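Local coordinates for protein Lmaj004091aaa (Leishmania major, PDB 1XTP) that probably methylates the N-terminal alpha-amino group of proteins that begin with an X-Pro-Lys sequence, using S-adenosyl-L-methionine as methyl donor, at residues A[32-37]-A[212-217]; A[95-100]-A[110-115]. All coordinates share one frame; numbering follows the deposited sequence.

Contact 1: residues A[32-37]-A[212-217]; sequences EMWKAE and SSLTRS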
ATOM      1  N   GLU A  32     -14.355 -16.429   5.126  1.00 24.52           N
ATOM      2  CA  GLU A  32     -14.904 -17.224   4.047  1.00 26.23           C
ATOM      3  C   GLU A  32     -14.165 -16.940   2.716  1.00 25.63           C
ATOM      4  O   GLU A  32     -13.869 -17.849   1.958  1.00 24.65           O
ATOM      5  CB  GLU A  32     -16.400 -16.903   3.915  1.00 26.30           C
ATOM      6  CG  GLU A  32     -17.160 -17.831   2.992  1.00 26.73           C
ATOM      7  CD  GLU A  32     -18.478 -17.258   2.498  1.00 27.56           C
ATOM      8  OE1 GLU A  32     -18.901 -16.179   2.951  1.00 28.71           O
ATOM      9  OE2 GLU A  32     -19.095 -17.899   1.622  1.00 39.30           O
HETATM   10  N   MSE A  33     -13.882 -15.673   2.442  1.00 25.72           N
HETATM   11  CA  MSE A  33     -13.209 -15.281   1.202  1.00 25.24           C
HETATM   12  C   MSE A  33     -11.781 -15.790   1.102  1.00 25.25           C
HETATM   13  O   MSE A  33     -11.390 -16.333   0.071  1.00 25.56           O
HETATM   14  CB  MSE A  33     -13.226 -13.766   1.064  1.00 27.34           C
HETATM   15  CG  MSE A  33     -12.594 -13.245  -0.198  1.00 28.16           C
HETATM   16 SE   MSE A  33     -10.708 -12.839   0.038  0.85 34.54          SE
HETATM   17  CE  MSE A  33     -10.960 -11.339   1.252  1.00 31.99           C
ATOM     18  N   TRP A  34     -10.983 -15.607   2.151  1.00 26.34           N
ATOM     19  CA  TRP A  34      -9.603 -16.113   2.124  1.00 24.14           C
ATOM     20  C   TRP A  34      -9.546 -17.637   1.954  1.00 26.23           C
ATOM     21  O   TRP A  34      -8.590 -18.139   1.373  1.00 22.48           O
ATOM     22  CB  TRP A  34      -8.808 -15.716   3.384  1.00 22.07           C
ATOM     23  CG  TRP A  34      -8.597 -14.235   3.552  1.00 20.78           C
ATOM     24  CD1 TRP A  34      -8.965 -13.482   4.629  1.00 24.10           C
ATOM     25  CD2 TRP A  34      -8.007 -13.323   2.608  1.00 20.20           C
ATOM     26  NE1 TRP A  34      -8.633 -12.157   4.428  1.00 23.53           N
ATOM     27  CE2 TRP A  34      -8.050 -12.031   3.192  1.00 22.93           C
ATOM     28  CE3 TRP A  34      -7.475 -13.462   1.317  1.00 24.87           C
ATOM     29  CZ2 TRP A  34      -7.556 -10.902   2.547  1.00 19.16           C
ATOM     30  CZ3 TRP A  34      -6.987 -12.330   0.664  1.00 24.29           C
ATOM     31  CH2 TRP A  34      -7.037 -11.068   1.279  1.00 23.67           C
ATOM     32  N   LYS A  35     -10.542 -18.371   2.465  1.00 23.49           N
ATOM     33  CA  LYS A  35     -10.605 -19.812   2.226  1.00 24.31           C
ATOM     34  C   LYS A  35     -10.836 -20.095   0.747  1.00 28.22           C
ATOM     35  O   LYS A  35     -10.338 -21.083   0.227  1.00 26.62           O
ATOM     36  CB  LYS A  35     -11.685 -20.481   3.089  1.00 24.92           C
ATOM     37  CG  LYS A  35     -11.238 -20.741   4.518  1.00 28.09           C
ATOM     38  CD  LYS A  35     -12.397 -21.064   5.461  1.00 29.17           C
ATOM     39  CE  LYS A  35     -12.897 -22.491   5.319  1.00 30.05           C
ATOM     40  NZ  LYS A  35     -14.003 -22.763   6.301  1.00 25.24           N
ATOM     41  N   ALA A  36     -11.570 -19.214   0.063  1.00 29.86           N
ATOM     42  CA  ALA A  36     -11.812 -19.366  -1.381  1.00 30.90           C
ATOM     43  C   ALA A  36     -10.611 -18.930  -2.221  1.00 30.19           C
ATOM     44  O   ALA A  36     -10.264 -19.566  -3.220  1.00 33.73           O
ATOM     45  CB  ALA A  36     -13.060 -18.573  -1.802  1.00 27.74           C
ATOM     46  N   GLU A  37      -9.973 -17.846  -1.816  1.00 25.96           N
ATOM     47  CA  GLU A  37      -8.971 -17.212  -2.641  1.00 25.35           C
ATOM     48  C   GLU A  37      -7.537 -17.697  -2.409  1.00 24.96           C
ATOM     49  O   GLU A  37      -6.681 -17.448  -3.261  1.00 27.74           O
ATOM     50  CB  GLU A  37      -9.023 -15.687  -2.419  1.00 25.25           C
ATOM     51  CG  GLU A  37     -10.234 -15.025  -3.025  1.00 30.28           C
ATOM     52  CD  GLU A  37     -10.183 -14.939  -4.556  1.00 35.19           C
ATOM     53  OE1 GLU A  37      -9.081 -14.731  -5.128  1.00 35.96           O
ATOM     54  OE2 GLU A  37     -11.255 -15.064  -5.188  1.00 33.82           O
ATOM     55  N   SER A 212      -5.951  -9.440  -9.000  1.00 27.41           N
ATOM     56  CA  SER A 212      -5.807 -10.272  -7.787  1.00 25.43           C
ATOM     57  C   SER A 212      -5.440  -9.440  -6.565  1.00 26.69           C
ATOM     58  O   SER A 212      -4.355  -9.579  -5.997  1.00 25.76           O
ATOM     59  CB  SER A 212      -4.797 -11.419  -7.998  1.00 27.53           C
ATOM     60  OG  SER A 212      -4.932 -12.429  -7.001  1.00 24.08           O
ATOM     61  N   SER A 213      -6.377  -8.571  -6.176  1.00 28.37           N
ATOM     62  CA  SER A 213      -6.176  -7.608  -5.099  1.00 27.91           C
ATOM     63  C   SER A 213      -7.513  -7.322  -4.426  1.00 28.00           C
ATOM     64  O   SER A 213      -8.568  -7.705  -4.944  1.00 24.75           O
ATOM     65  CB  SER A 213      -5.635  -6.311  -5.686  1.00 27.11           C
ATOM     66  OG  SER A 213      -6.601  -5.687  -6.528  1.00 31.41           O
ATOM     67  N   LEU A 214      -7.508  -6.612  -3.301  1.00 26.66           N
ATOM     68  CA  LEU A 214      -8.798  -6.182  -2.764  1.00 26.47           C
ATOM     69  C   LEU A 214      -8.761  -4.798  -2.123  1.00 25.68           C
ATOM     70  O   LEU A 214      -7.745  -4.356  -1.580  1.00 27.85           O
ATOM     71  CB  LEU A 214      -9.397  -7.221  -1.799  1.00 25.96           C
ATOM     72  CG  LEU A 214      -8.945  -7.096  -0.355  1.00 23.08           C
ATOM     73  CD1 LEU A 214      -9.754  -7.982   0.567  1.00 27.13           C
ATOM     74  CD2 LEU A 214      -7.458  -7.417  -0.281  1.00 24.82           C
ATOM     75  N   THR A 215      -9.898  -4.132  -2.212  1.00 24.32           N
ATOM     76  CA  THR A 215     -10.121  -2.848  -1.585  1.00 24.56           C
ATOM     77  C   THR A 215     -10.869  -3.126  -0.302  1.00 25.93           C
ATOM     78  O   THR A 215     -11.831  -3.911  -0.288  1.00 23.34           O
ATOM     79  CB  THR A 215     -10.971  -1.959  -2.487  1.00 25.78           C
ATOM     80  OG1 THR A 215     -10.298  -1.819  -3.736  1.00 26.15           O
ATOM     81  CG2 THR A 215     -11.215  -0.559  -1.872  1.00 23.96           C
ATOM     82  N   ARG A 216     -10.412  -2.495   0.768  1.00 25.38           N
ATOM     83  CA  ARG A 216     -10.965  -2.718   2.081  1.00 25.02           C
ATOM     84  C   ARG A 216     -11.540  -1.413   2.617  1.00 25.89           C
ATOM     85  O   ARG A 216     -11.203  -0.330   2.128  1.00 24.01           O
ATOM     86  CB  ARG A 216      -9.869  -3.193   3.026  1.00 24.94           C
ATOM     87  CG  ARG A 216      -9.118  -4.439   2.598  1.00 26.37           C
ATOM     88  CD  ARG A 216      -8.004  -4.709   3.638  1.00 24.22           C
ATOM     89  NE  ARG A 216      -7.257  -5.963   3.475  1.00 23.30           N
ATOM     90  CZ  ARG A 216      -6.106  -6.091   2.808  1.00 26.44           C
ATOM     91  NH1 ARG A 216      -5.573  -5.078   2.134  1.00 26.29           N
ATOM     92  NH2 ARG A 216      -5.504  -7.260   2.760  1.00 22.76           N
ATOM     93  N   SER A 217     -12.398  -1.528   3.632  1.00 27.95           N
ATOM     94  CA  SER A 217     -12.954  -0.365   4.328  1.00 25.95           C
ATOM     95  C   SER A 217     -11.999   0.142   5.407  1.00 25.19           C
ATOM     96  O   SER A 217     -11.115  -0.583   5.882  1.00 22.88           O
ATOM     97  CB  SER A 217     -14.280  -0.727   4.981  1.00 25.15           C
ATOM     98  OG  SER A 217     -14.081  -1.735   5.967  1.00 22.27           O
TER
HETATM   99  O   HOH W   1      -7.637 -13.144  -6.838  1.00 21.31           O

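Contact 2: residues A[95-100]-A[110-115]; sequences SRALDC and NLLTKL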
ATOM      1  N   SER A  95      15.790  11.569   7.305  1.00 28.80           N
ATOM      2  CA  SER A  95      16.993  10.913   6.767  1.00 30.28           C
ATOM      3  C   SER A  95      16.693   9.865   5.731  1.00 27.36           C
ATOM      4  O   SER A  95      16.997  10.066   4.551  1.00 31.20           O
ATOM      5  CB  SER A  95      17.845  10.292   7.861  1.00 25.02           C
ATOM      6  OG  SER A  95      18.302  11.319   8.684  1.00 42.31           O
ATOM      7  N   ARG A  96      16.119   8.751   6.158  1.00 23.62           N
ATOM      8  CA  ARG A  96      15.925   7.630   5.262  1.00 27.49           C
ATOM      9  C   ARG A  96      14.449   7.250   5.038  1.00 27.95           C
ATOM     10  O   ARG A  96      13.671   7.108   5.989  1.00 25.54           O
ATOM     11  CB  ARG A  96      16.725   6.430   5.764  1.00 29.73           C
ATOM     12  CG  ARG A  96      17.133   5.504   4.635  1.00 31.34           C
ATOM     13  CD  ARG A  96      18.026   4.397   5.067  1.00 32.14           C
ATOM     14  NE  ARG A  96      18.496   3.698   3.878  1.00 32.11           N
ATOM     15  CZ  ARG A  96      19.659   3.920   3.265  1.00 37.96           C
ATOM     16  NH1 ARG A  96      20.560   4.784   3.751  1.00 36.12           N
ATOM     17  NH2 ARG A  96      19.942   3.235   2.161  1.00 36.90           N
ATOM     18  N   ALA A  97      14.083   7.075   3.771  1.00 27.60           N
ATOM     19  CA  ALA A  97      12.750   6.616   3.387  1.00 25.96           C
ATOM     20  C   ALA A  97      12.813   5.290   2.620  1.00 25.73           C
ATOM     21  O   ALA A  97      13.854   4.923   2.095  1.00 24.58           O
ATOM     22  CB  ALA A  97      12.046   7.665   2.541  1.00 26.49           C
ATOM     23  N   LEU A  98      11.673   4.598   2.579  1.00 24.22           N
ATOM     24  CA  LEU A  98      11.480   3.358   1.830  1.00 25.59           C
ATOM     25  C   LEU A  98      10.141   3.436   1.093  1.00 25.57           C
ATOM     26  O   LEU A  98       9.086   3.683   1.700  1.00 26.15           O
ATOM     27  CB  LEU A  98      11.485   2.136   2.760  1.00 22.93           C
ATOM     28  CG  LEU A  98      11.148   0.768   2.147  1.00 24.26           C
ATOM     29  CD1 LEU A  98      12.140   0.316   1.082  1.00 21.84           C
ATOM     30  CD2 LEU A  98      11.030  -0.311   3.249  1.00 27.15           C
ATOM     31  N   ASP A  99      10.208   3.205  -0.214  1.00 23.80           N
ATOM     32  CA  ASP A  99       9.058   3.249  -1.109  1.00 24.20           C
ATOM     33  C   ASP A  99       8.701   1.807  -1.469  1.00 24.74           C
ATOM     34  O   ASP A  99       9.403   1.166  -2.258  1.00 21.73           O
ATOM     35  CB  ASP A  99       9.471   4.054  -2.330  1.00 25.61           C
ATOM     36  CG  ASP A  99       8.333   4.385  -3.229  1.00 28.93           C
ATOM     37  OD1 ASP A  99       7.174   4.046  -2.882  1.00 36.35           O
ATOM     38  OD2 ASP A  99       8.623   5.001  -4.288  1.00 24.40           O
ATOM     39  N   CYS A 100       7.649   1.287  -0.821  1.00 25.00           N
ATOM     40  CA  CYS A 100       7.209  -0.105  -0.951  1.00 24.60           C
ATOM     41  C   CYS A 100       6.200  -0.247  -2.084  1.00 21.59           C
ATOM     42  O   CYS A 100       5.293   0.564  -2.216  1.00 21.82           O
ATOM     43  CB  CYS A 100       6.506  -0.581   0.319  1.00 25.57           C
ATOM     44  SG  CYS A 100       7.477  -0.611   1.786  1.00 29.08           S
ATOM     45  N   ASN A 110       9.111  12.129  -7.241  1.00 30.57           N
ATOM     46  CA  ASN A 110       8.369  13.381  -7.141  1.00 29.26           C
ATOM     47  C   ASN A 110       8.133  13.855  -5.710  1.00 29.03           C
ATOM     48  O   ASN A 110       7.682  14.965  -5.515  1.00 30.58           O
ATOM     49  CB  ASN A 110       7.016  13.237  -7.849  1.00 26.94           C
ATOM     50  CG  ASN A 110       7.168  12.969  -9.332  1.00 30.00           C
ATOM     51  OD1 ASN A 110       7.381  13.895 -10.120  1.00 31.77           O
ATOM     52  ND2 ASN A 110       7.103  11.688  -9.717  1.00 27.77           N
ATOM     53  N   LEU A 111       8.411  13.023  -4.715  1.00 28.66           N
ATOM     54  CA  LEU A 111       8.184  13.449  -3.337  1.00 28.55           C
ATOM     55  C   LEU A 111       9.351  13.151  -2.423  1.00 25.25           C
ATOM     56  O   LEU A 111       9.866  14.045  -1.774  1.00 21.87           O
ATOM     57  CB  LEU A 111       6.901  12.822  -2.769  1.00 29.36           C
ATOM     58  CG  LEU A 111       6.450  13.312  -1.378  1.00 32.78           C
ATOM     59  CD1 LEU A 111       6.494  14.843  -1.216  1.00 34.91           C
ATOM     60  CD2 LEU A 111       5.074  12.801  -1.078  1.00 34.09           C
ATOM     61  N   LEU A 112       9.771  11.897  -2.364  1.00 23.05           N
ATOM     62  CA  LEU A 112      10.676  11.493  -1.312  1.00 22.65           C
ATOM     63  C   LEU A 112      12.066  12.069  -1.517  1.00 22.89           C
ATOM     64  O   LEU A 112      12.732  12.447  -0.528  1.00 26.94           O
ATOM     65  CB  LEU A 112      10.691   9.970  -1.158  1.00 24.79           C
ATOM     66  CG  LEU A 112       9.310   9.335  -0.947  1.00 22.38           C
ATOM     67  CD1 LEU A 112       9.419   7.810  -0.981  1.00 28.86           C
ATOM     68  CD2 LEU A 112       8.655   9.816   0.344  1.00 26.91           C
ATOM     69  N   THR A 113      12.496  12.199  -2.777  1.00 21.87           N
ATOM     70  CA  THR A 113      13.815  12.769  -3.067  1.00 21.20           C
ATOM     71  C   THR A 113      13.908  14.269  -2.699  1.00 22.24           C
ATOM     72  O   THR A 113      15.015  14.820  -2.575  1.00 23.47           O
ATOM     73  CB  THR A 113      14.256  12.549  -4.538  1.00 23.53           C
ATOM     74  OG1 THR A 113      13.222  12.977  -5.426  1.00 24.01           O
ATOM     75  CG2 THR A 113      14.563  11.082  -4.812  1.00 25.98           C
ATOM     76  N   LYS A 114      12.766  14.914  -2.491  1.00 23.78           N
ATOM     77  CA  LYS A 114      12.738  16.307  -2.027  1.00 26.49           C
ATOM     78  C   LYS A 114      12.748  16.429  -0.513  1.00 28.30           C
ATOM     79  O   LYS A 114      13.057  17.497   0.001  1.00 31.13           O
ATOM     80  CB  LYS A 114      11.492  17.023  -2.543  1.00 28.38           C
ATOM     81  CG  LYS A 114      11.490  17.255  -4.028  1.00 27.99           C
ATOM     82  CD  LYS A 114      10.172  17.863  -4.497  1.00 27.25           C
ATOM     83  CE  LYS A 114      10.321  18.411  -5.911  1.00 29.92           C
ATOM     84  NZ  LYS A 114       9.073  19.031  -6.438  1.00 28.62           N
ATOM     85  N   LEU A 115      12.376  15.359   0.193  1.00 28.26           N
ATOM     86  CA  LEU A 115      12.195  15.393   1.649  1.00 26.70           C
ATOM     87  C   LEU A 115      13.178  14.543   2.455  1.00 27.21           C
ATOM     88  O   LEU A 115      13.386  14.807   3.638  1.00 28.73           O
ATOM     89  CB  LEU A 115      10.791  14.907   1.985  1.00 27.98           C
ATOM     90  CG  LEU A 115       9.601  15.690   1.472  1.00 31.79           C
ATOM     91  CD1 LEU A 115       8.357  14.899   1.666  1.00 31.87           C
ATOM     92  CD2 LEU A 115       9.480  17.013   2.218  1.00 37.91           C
TER

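Contact 1: residues A[32-37]-A[212-217]
Leu214 on strand 213-215 meets Met33 and Trp34 of helix 30-37. Its strand is an edge strand of the small four-stranded sheet, in an antiparallel hairpin with strand 205-208; Ser212 and Ser213, both facing Asp208, form a G1 beta bulge where the strand begins. CB of Leu214 points toward the helix. CG lies between the backbone N and the carbonyl carbon (chi1 87°), and from there both methyls touch the indole. CD1 meets CE of the selenomethionine Met33 at 3.6 Å, the closest approach between the two segments, and also lies along the CZ2-CH2 edge of Trp34, 4.2 Å from each of those atoms. CD2 meets the benzo end of the indole, 4.0 Å from CH2 of Trp34, and also lies over the centre of the Arg216 guanidinium, 3.5 Å above its plane. The same Met33 CE that touches Leu214 also rests over one face of the Trp34 ring, so methyl, indole and leucine make one apolar cluster. Bends at chi2 (-92°) and chi3 fold the Met33 chain back to that spot.

Arg216 comes to the edge of the indole, near its plane, with NH2 4.2 Å from Trp34 CZ2 and the two planes 41° apart. Its polar end is held elsewhere: NE forms a salt bridge with Asp173 OD1, and NH1 and NH2 bond to the carbonyls of Ala168 and Leu171. Asp173 also accepts a hydrogen bond from Trp34 NE1 through OD2, so one carboxylate is shared by the indole and the guanidinium. At the bulge end a single water spans the gap, donating to Glu37 OE1 at 2.7 Å and to Ser212 OG at 2.8 Å.

Contact 2: residues A[95-100]-A[110-115]
Leu112 drops from helix 106-115 onto Ala97 and Asp99 of strand 96-100, the first beta-to-alpha step of the Rossmann-like fold of a class I methyltransferase, in the beta-alpha-beta unit completed by strand 118-123. The apolar contact is carried by one branch. CG of Leu112 stands anti to the carbonyl carbon (chi1 -54°), and CD1 enters between the CB atoms of Ala97 and Asp99, two residues apart and on the same face of the strand. It is 4.4 Å from Ala97 CB, and the closest CA pair, that of Ala97 and Leu112, is 7.1 Å apart. The leucine also touches Thr119 and Val163, so it spreads over the strands flanking 96-100 on each side.

The polar side-chain interaction leads away from the contact to a residue outside the two segments. The carboxylate of Asp99 turns from the leucine to the start of the helix, where OD2 is hydrogen-bonded to Thr108 OG1; the side chain lies about 5 Å from the bound S-adenosyl-L-homoselenocysteine, two residues before Gly101, a predicted cofactor-binding residue. Backbone bonds hold the helical turn that presents Leu112, among them Leu115 N to Leu112 O at 3.0 Å. What remains for Asp99 in the packing is its methylene: CB lies 4.0 Å from Leu112 CD1.

In the fold
Both contacts are buried and set a helix against a strand, yet they share no element and lie on opposite sides of the chain's centre, with about 30 Å between their own centres. Contact 2 is local: it packs helix 106-115 on the seven-stranded sheet, close to the cofactor, and its chemistry is aliphatic. Contact 1 is long-range, joining parts of the chain 175 residues apart: it brings an N-terminal helix to a hairpin strand of the separate four-stranded sheet. There a tryptophan ring and one selenomethionine methyl pack against a leucine, bordered by a buried arginine and a bridging water, and the ligand is farther away.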